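Lovastatin nonaketide synthase, polyketide synthase component (PDB 7CPX) builds the nonaketide dihydromonacolin L from malonyl-CoA, with NADPH as reductant and S-adenosylmethionine as methyl donor, working with the partner lovC in lovastatin biosynthesis. Local coordinates at residues A[1107-1112]-A[1143-1148]; A[1182-1187]-A[1226-1231]. The protein carries 2 engineered substitutions. All coordinates share one frame; numbering follows the deposited sequence.

Both contacts lie in the dehydratase domain, in the half predicted to be its C-terminal hotdog fold. Both segments of contact 1 (1107-1112 with 1143-1148) precede those of contact 2 (1182-1187 with 1226-1231) in the chain. Their centres are about 10 Å apart. Strands 1147-1152 and 1222-1230 are antiparallel neighbours, and the backbone bond from Thr1226 N to Ala1148 O links the two contacts directly. Arg1143 also reaches from contact 1 to the end of helix 1170-1184. Contact 1 thus packs the incoming loop on the strand pair 1140-1144/1147-1152, and contact 2 seats the helix on the neighbouring strand 1222-1230.

Contact 1: residues A[1107-1112]-A[1143-1148]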
ATOM      1  N   GLU A1107      20.344  33.256  19.945  1.00 98.51           N
ATOM      2  CA  GLU A1107      20.219  34.703  20.110  1.00 98.51           C
ATOM      3  C   GLU A1107      20.668  35.455  18.853  1.00 98.51           C
ATOM      4  O   GLU A1107      21.535  36.327  18.891  1.00 98.51           O
ATOM      5  CB  GLU A1107      21.016  35.150  21.328  1.00 98.51           C
ATOM      6  CG  GLU A1107      20.449  36.375  22.023  1.00 98.51           C
ATOM      7  CD  GLU A1107      19.163  36.077  22.771  1.00 98.51           C
ATOM      8  OE1 GLU A1107      18.675  34.930  22.684  1.00 98.51           O
ATOM      9  OE2 GLU A1107      18.641  36.989  23.446  1.00 98.51           O
ATOM     10  N   GLU A1108      20.049  35.106  17.724  1.00100.41           N
ATOM     11  CA  GLU A1108      20.183  35.878  16.488  1.00100.41           C
ATOM     12  C   GLU A1108      21.652  36.214  16.217  1.00100.41           C
ATOM     13  O   GLU A1108      22.090  37.358  16.330  1.00100.41           O
ATOM     14  CB  GLU A1108      19.325  37.144  16.549  1.00100.41           C
ATOM     15  CG  GLU A1108      19.282  37.920  15.243  1.00100.41           C
ATOM     16  CD  GLU A1108      18.297  39.073  15.282  1.00100.41           C
ATOM     17  OE1 GLU A1108      17.588  39.214  16.300  1.00100.41           O
ATOM     18  OE2 GLU A1108      18.232  39.836  14.295  1.00100.41           O
ATOM     19  N   HIS A1109      22.400  35.162  15.864  1.00 98.01           N
ATOM     20  CA  HIS A1109      23.859  35.141  15.884  1.00 98.01           C
ATOM     21  C   HIS A1109      24.429  36.516  15.549  1.00 98.01           C
ATOM     22  O   HIS A1109      24.026  37.140  14.560  1.00 98.01           O
ATOM     23  CB  HIS A1109      24.373  34.091  14.896  1.00 98.01           C
ATOM     24  CG  HIS A1109      25.760  33.613  15.190  1.00 98.01           C
ATOM     25  ND1 HIS A1109      26.086  32.940  16.347  1.00 98.01           N
ATOM     26  CD2 HIS A1109      26.908  33.722  14.482  1.00 98.01           C
ATOM     27  CE1 HIS A1109      27.375  32.650  16.337  1.00 98.01           C
ATOM     28  NE2 HIS A1109      27.897  33.114  15.217  1.00 98.01           N
ATOM     29  N   PRO A1110      25.374  37.016  16.358  1.00 98.77           N
ATOM     30  CA  PRO A1110      25.576  38.468  16.465  1.00 98.77           C
ATOM     31  C   PRO A1110      25.968  39.186  15.185  1.00 98.77           C
ATOM     32  O   PRO A1110      25.238  40.059  14.704  1.00 98.77           O
ATOM     33  CB  PRO A1110      26.702  38.568  17.496  1.00 98.77           C
ATOM     34  CG  PRO A1110      27.485  37.309  17.292  1.00 98.77           C
ATOM     35  CD  PRO A1110      26.446  36.266  17.037  1.00 98.77           C
ATOM     36  N   HIS A1111      27.116  38.823  14.624  1.00 99.35           N
ATOM     37  CA  HIS A1111      27.679  39.497  13.466  1.00 99.35           C
ATOM     38  C   HIS A1111      27.657  38.530  12.300  1.00 99.35           C
ATOM     39  O   HIS A1111      28.265  37.458  12.368  1.00 99.35           O
ATOM     40  CB  HIS A1111      29.113  39.958  13.722  1.00 99.35           C
ATOM     41  CG  HIS A1111      29.341  40.499  15.095  1.00 99.35           C
ATOM     42  ND1 HIS A1111      29.235  41.840  15.395  1.00 99.35           N
ATOM     43  CD2 HIS A1111      29.690  39.881  16.247  1.00 99.35           C
ATOM     44  CE1 HIS A1111      29.498  42.023  16.676  1.00 99.35           C
ATOM     45  NE2 HIS A1111      29.777  40.850  17.215  1.00 99.35           N
ATOM     46  N   MET A1112      26.958  38.908  11.240  1.00 93.80           N
ATOM     47  CA  MET A1112      26.859  38.059  10.062  1.00 93.80           C
ATOM     48  C   MET A1112      26.857  38.980   8.854  1.00 93.80           C
ATOM     49  O   MET A1112      25.958  39.813   8.709  1.00 93.80           O
ATOM     50  CB  MET A1112      25.603  37.196  10.113  1.00 93.80           C
ATOM     51  CG  MET A1112      25.251  36.690  11.502  1.00 93.80           C
ATOM     52  SD  MET A1112      23.969  35.427  11.478  1.00 93.80           S
ATOM     53  CE  MET A1112      24.962  33.961  11.219  1.00 93.80           C
ATOM     54  N   ARG A1143      25.473  35.742   7.093  1.00 91.34           N
ATOM     55  CA  ARG A1143      26.237  34.572   7.507  1.00 91.34           C
ATOM     56  C   ARG A1143      27.550  34.972   8.163  1.00 91.34           C
ATOM     57  O   ARG A1143      28.152  35.989   7.816  1.00 91.34           O
ATOM     58  CB  ARG A1143      26.546  33.657   6.319  1.00 91.34           C
ATOM     59  CG  ARG A1143      27.565  34.233   5.341  1.00 91.34           C
ATOM     60  CD  ARG A1143      28.003  33.208   4.323  1.00 91.34           C
ATOM     61  NE  ARG A1143      28.568  32.022   4.955  1.00 91.34           N
ATOM     62  CZ  ARG A1143      29.786  31.964   5.477  1.00 91.34           C
ATOM     63  NH1 ARG A1143      30.592  33.012   5.466  1.00 91.34           N
ATOM     64  NH2 ARG A1143      30.203  30.828   6.026  1.00 91.34           N
ATOM     65  N   ALA A1144      27.999  34.138   9.100  1.00 92.11           N
ATOM     66  CA  ALA A1144      29.320  34.274   9.699  1.00 92.11           C
ATOM     67  C   ALA A1144      29.529  33.132  10.682  1.00 92.11           C
ATOM     68  O   ALA A1144      28.573  32.495  11.134  1.00 92.11           O
ATOM     69  CB  ALA A1144      29.492  35.613  10.410  1.00 92.11           C
ATOM     70  N   ASP A1145      30.798  32.887  11.009  1.00 95.96           N
ATOM     71  CA  ASP A1145      31.170  31.901  12.022  1.00 95.96           C
ATOM     72  C   ASP A1145      30.525  30.549  11.736  1.00 95.96           C
ATOM     73  O   ASP A1145      30.004  29.882  12.631  1.00 95.96           O
ATOM     74  CB  ASP A1145      30.797  32.392  13.419  1.00 95.96           C
ATOM     75  CG  ASP A1145      31.462  33.706  13.774  1.00 95.96           C
ATOM     76  OD1 ASP A1145      32.249  34.217  12.949  1.00 95.96           O
ATOM     77  OD2 ASP A1145      31.197  34.229  14.876  1.00 95.96           O
ATOM     78  N   LEU A1146      30.562  30.140  10.469  1.00 92.14           N
ATOM     79  CA  LEU A1146      29.957  28.880  10.049  1.00 92.14           C
ATOM     80  C   LEU A1146      28.481  28.840  10.434  1.00 92.14           C
ATOM     81  O   LEU A1146      27.958  27.816  10.877  1.00 92.14           O
ATOM     82  CB  LEU A1146      30.708  27.688  10.645  1.00 92.14           C
ATOM     83  CG  LEU A1146      30.383  26.313  10.060  1.00 92.14           C
ATOM     84  CD1 LEU A1146      30.604  26.306   8.561  1.00 92.14           C
ATOM     85  CD2 LEU A1146      31.221  25.237  10.729  1.00 92.14           C
ATOM     86  N   ARG A1147      27.805  29.973  10.269  1.00 92.00           N
ATOM     87  CA  ARG A1147      26.419  30.107  10.682  1.00 92.00           C
ATOM     88  C   ARG A1147      25.726  31.097   9.762  1.00 92.00           C
ATOM     89  O   ARG A1147      26.370  31.916   9.101  1.00 92.00           O
ATOM     90  CB  ARG A1147      26.317  30.572  12.137  1.00 92.00           C
ATOM     91  CG  ARG A1147      25.559  29.626  13.038  1.00 92.00           C
ATOM     92  CD  ARG A1147      25.824  29.927  14.501  1.00 92.00           C
ATOM     93  NE  ARG A1147      27.068  29.324  14.965  1.00 92.00           N
ATOM     94  CZ  ARG A1147      27.424  29.223  16.238  1.00 92.00           C
ATOM     95  NH1 ARG A1147      26.650  29.676  17.211  1.00 92.00           N
ATOM     96  NH2 ARG A1147      28.582  28.649  16.544  1.00 92.00           N
ATOM     97  N   ALA A1148      24.398  31.012   9.725  1.00 87.22           N
ATOM     98  CA  ALA A1148      23.608  31.956   8.952  1.00 87.22           C
ATOM     99  C   ALA A1148      22.310  32.229   9.690  1.00 87.22           C
ATOM    100  O   ALA A1148      21.902  31.476  10.574  1.00 87.22           O
ATOM    101  CB  ALA A1148      23.326  31.442   7.535  1.00 87.22           C
TER
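The imidazole of His1109 lies over the side chain of Arg1147. Arg1147 CD sits over the centre of the ring in a CH-pi contact, 3.6 Å from the His1109 centroid and 11° off the ring normal. The guanidinium lies against the CE1 corner of the imidazole, its plane tilted 33° from it. Pro1110 CD sits on the opposite face, toward the rim. At the ring edge stands Asp1145, with its carboxylate plane nearly perpendicular to the imidazole. Its CB is 3.5 Å from His1109 NE2. Asp1145 OD2 has a weak hydrogen bond to Trp2197 NE1, and His1109 also meets the ring of His2200 edge to face.

Met1112 works alongside the strands. Its chain bends at chi3 (86°), which brings CE close to Arg1147 O and Ala1148 CA. Met1112 CB packs on Ala1144 CB at 4.2 Å. Arg1143 CB points away from the loop, and its NH2 makes a hydrogen bond to Ala1183 O.

Ala1144 and Arg1147 are paired through their backbones: Ala1144 N donates to Arg1147 O at 2.8 Å, with a weak bond in return. This is a beta hairpin with a two-residue turn, Asp1145-Leu1146, packed against the entering loop of the predicted C-terminal hotdog fold.

Contact 2: residues A[1182-1187]-A[1226-1231]; sequences GAYSSP and TINTYD
Ala1183 and Asn1228 make the apolar part of this contact. Ala1183 CB points at the strand and lies 3.9 Å from Asn1228 CB. These two residues also bring the backbones nearest each other, with 5.7 Å between Ala1183 CA and Asn1228 CA. Thr1226 adds its methyl group: its CG2 is 4.5 Å from Ala1183 CB. Ala1148 of the adjoining strand touches both Ala1183 and Thr1226.

Polar atoms meet the edge of an aromatic ring in the second part. Asn1228 has its CG anti to the backbone N (chi1 -180°), which carries the amide toward Tyr1184. Its OD1 lies near the plane of the tyrosine ring, at the edge, close to Tyr1184 CD1. The amide and ring planes stand 83° apart. Further along the same edge, Asp1231 O approaches Tyr1184 CE1.

Helix 1170-1184 ends here against strand 1222-1230. In the hotdog fold an antiparallel sheet wraps round a long central helix. The packing here is consistent with the hotdog fold predicted for this half of the dehydratase domain. The strand is irregular at this point. Asn1228 is the centre of an inverse gamma turn, while Thr1229 and Tyr1230 form a classic beta bulge opposite Ser1237.

Van der Waals contact also joins Asp1231 to the ring, with its CB 3.6 Å from Tyr1184 CD1. The carboxylate is turned 87° from the ring plane.

Several polar ends have partners outside the two segments. Tyr1184 OH makes a hydrogen bond to Arg1191 O, and Asp1231 OD2 forms a salt bridge with Arg1191 NH2, so Arg1191 is a partner of both, through its backbone O and its guanidinium. Asn1228 ND2 has a weak hydrogen bond to Ser1237 O on the next strand.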
ATOM      1  N   GLY A1182      24.059  28.652   2.750  1.00 89.11           N
ATOM      2  CA  GLY A1182      24.506  30.018   2.963  1.00 89.11           C
ATOM      3  C   GLY A1182      25.470  30.122   4.127  1.00 89.11           C
ATOM      4  O   GLY A1182      26.525  30.752   4.024  1.00 89.11           O
ATOM      5  N   ALA A1183      25.126  29.492   5.250  1.00 88.36           N
ATOM      6  CA  ALA A1183      26.060  29.423   6.368  1.00 88.36           C
ATOM      7  C   ALA A1183      27.355  28.744   5.947  1.00 88.36           C
ATOM      8  O   ALA A1183      28.439  29.100   6.420  1.00 88.36           O
ATOM      9  CB  ALA A1183      25.428  28.678   7.542  1.00 88.36           C
ATOM     10  N   TYR A1184      27.256  27.759   5.054  1.00 89.88           N
ATOM     11  CA  TYR A1184      28.439  27.051   4.584  1.00 89.88           C
ATOM     12  C   TYR A1184      29.241  27.896   3.605  1.00 89.88           C
ATOM     13  O   TYR A1184      30.477  27.873   3.626  1.00 89.88           O
ATOM     14  CB  TYR A1184      28.018  25.732   3.936  1.00 89.88           C
ATOM     15  CG  TYR A1184      29.106  25.033   3.157  1.00 89.88           C
ATOM     16  CD1 TYR A1184      29.999  24.181   3.786  1.00 89.88           C
ATOM     17  CD2 TYR A1184      29.225  25.211   1.789  1.00 89.88           C
ATOM     18  CE1 TYR A1184      30.987  23.536   3.076  1.00 89.88           C
ATOM     19  CE2 TYR A1184      30.208  24.569   1.071  1.00 89.88           C
ATOM     20  CZ  TYR A1184      31.086  23.731   1.718  1.00 89.88           C
ATOM     21  OH  TYR A1184      32.072  23.090   1.003  1.00 89.88           O
ATOM     22  N   SER A1185      28.561  28.650   2.745  1.00 92.22           N
ATOM     23  CA  SER A1185      29.218  29.377   1.669  1.00 92.22           C
ATOM     24  C   SER A1185      28.616  30.765   1.530  1.00 92.22           C
ATOM     25  O   SER A1185      27.392  30.920   1.551  1.00 92.22           O
ATOM     26  CB  SER A1185      29.089  28.619   0.344  1.00 92.22           C
ATOM     27  OG  SER A1185      29.732  29.316  -0.708  1.00 92.22           O
ATOM     28  N   SER A1186      29.478  31.764   1.383  1.00 94.65           N
ATOM     29  CA  SER A1186      29.054  33.121   1.090  1.00 94.65           C
ATOM     30  C   SER A1186      28.897  33.306  -0.412  1.00 94.65           C
ATOM     31  O   SER A1186      29.469  32.553  -1.205  1.00 94.65           O
ATOM     32  CB  SER A1186      30.075  34.121   1.627  1.00 94.65           C
ATOM     33  OG  SER A1186      31.159  34.268   0.728  1.00 94.65           O
ATOM     34  N   PRO A1187      28.118  34.294  -0.844  1.00 93.89           N
ATOM     35  CA  PRO A1187      28.047  34.578  -2.281  1.00 93.89           C
ATOM     36  C   PRO A1187      29.408  34.986  -2.820  1.00 93.89           C
ATOM     37  O   PRO A1187      30.150  35.737  -2.184  1.00 93.89           O
ATOM     38  CB  PRO A1187      27.033  35.722  -2.367  1.00 93.89           C
ATOM     39  CG  PRO A1187      27.069  36.360  -1.026  1.00 93.89           C
ATOM     40  CD  PRO A1187      27.309  35.240  -0.059  1.00 93.89           C
ATOM     41  N   THR A1226      20.541  29.135  11.518  1.00 86.19           N
ATOM     42  CA  THR A1226      21.026  27.860  11.011  1.00 86.19           C
ATOM     43  C   THR A1226      22.514  27.733  11.290  1.00 86.19           C
ATOM     44  O   THR A1226      23.273  28.690  11.104  1.00 86.19           O
ATOM     45  CB  THR A1226      20.754  27.726   9.509  1.00 86.19           C
ATOM     46  OG1 THR A1226      21.499  26.623   8.979  1.00 86.19           O
ATOM     47  CG2 THR A1226      21.144  28.995   8.786  1.00 86.19           C
ATOM     48  N   ILE A1227      22.912  26.545  11.731  1.00 88.26           N
ATOM     49  CA  ILE A1227      24.302  26.198  11.983  1.00 88.26           C
ATOM     50  C   ILE A1227      24.733  25.221  10.905  1.00 88.26           C
ATOM     51  O   ILE A1227      24.063  24.208  10.677  1.00 88.26           O
ATOM     52  CB  ILE A1227      24.493  25.566  13.374  1.00 88.26           C
ATOM     53  CG1 ILE A1227      23.396  26.007  14.352  1.00 88.26           C
ATOM     54  CG2 ILE A1227      25.873  25.893  13.917  1.00 88.26           C
ATOM     55  CD1 ILE A1227      23.375  27.480  14.655  1.00 88.26           C
ATOM     56  N   ASN A1228      25.844  25.521  10.239  1.00 88.55           N
ATOM     57  CA  ASN A1228      26.459  24.560   9.328  1.00 88.55           C
ATOM     58  C   ASN A1228      27.370  23.651  10.153  1.00 88.55           C
ATOM     59  O   ASN A1228      28.597  23.766  10.160  1.00 88.55           O
ATOM     60  CB  ASN A1228      27.205  25.277   8.212  1.00 88.55           C
ATOM     61  CG  ASN A1228      27.856  24.322   7.230  1.00 88.55           C
ATOM     62  OD1 ASN A1228      28.908  24.623   6.671  1.00 88.55           O
ATOM     63  ND2 ASN A1228      27.234  23.168   7.013  1.00 88.55           N
ATOM     64  N   THR A1229      26.725  22.725  10.869  1.00 88.31           N
ATOM     65  CA  THR A1229      27.417  21.937  11.884  1.00 88.31           C
ATOM     66  C   THR A1229      28.639  21.235  11.311  1.00 88.31           C
ATOM     67  O   THR A1229      29.712  21.240  11.924  1.00 88.31           O
ATOM     68  CB  THR A1229      26.458  20.916  12.498  1.00 88.31           C
ATOM     69  OG1 THR A1229      25.906  20.093  11.465  1.00 88.31           O
ATOM     70  CG2 THR A1229      25.335  21.622  13.234  1.00 88.31           C
ATOM     71  N   TYR A1230      28.499  20.625  10.138  1.00 92.03           N
ATOM     72  CA  TYR A1230      29.610  19.974   9.465  1.00 92.03           C
ATOM     73  C   TYR A1230      29.812  20.630   8.110  1.00 92.03           C
ATOM     74  O   TYR A1230      28.853  20.803   7.352  1.00 92.03           O
ATOM     75  CB  TYR A1230      29.368  18.476   9.297  1.00 92.03           C
ATOM     76  CG  TYR A1230      30.641  17.701   9.085  1.00 92.03           C
ATOM     77  CD1 TYR A1230      31.181  17.555   7.819  1.00 92.03           C
ATOM     78  CD2 TYR A1230      31.313  17.129  10.154  1.00 92.03           C
ATOM     79  CE1 TYR A1230      32.347  16.858   7.621  1.00 92.03           C
ATOM     80  CE2 TYR A1230      32.482  16.426   9.966  1.00 92.03           C
ATOM     81  CZ  TYR A1230      32.997  16.294   8.698  1.00 92.03           C
ATOM     82  OH  TYR A1230      34.165  15.592   8.502  1.00 92.03           O
ATOM     83  N   ASP A1231      31.060  20.991   7.811  1.00 93.58           N
ATOM     84  CA  ASP A1231      31.356  21.752   6.606  1.00 93.58           C
ATOM     85  C   ASP A1231      32.634  21.300   5.915  1.00 93.58           C
ATOM     86  O   ASP A1231      33.113  22.006   5.018  1.00 93.58           O
ATOM     87  CB  ASP A1231      31.467  23.233   6.949  1.00 93.58           C
ATOM     88  CG  ASP A1231      32.711  23.551   7.752  1.00 93.58           C
ATOM     89  OD1 ASP A1231      33.144  22.687   8.544  1.00 93.58           O
ATOM     90  OD2 ASP A1231      33.255  24.664   7.593  1.00 93.58           O
TER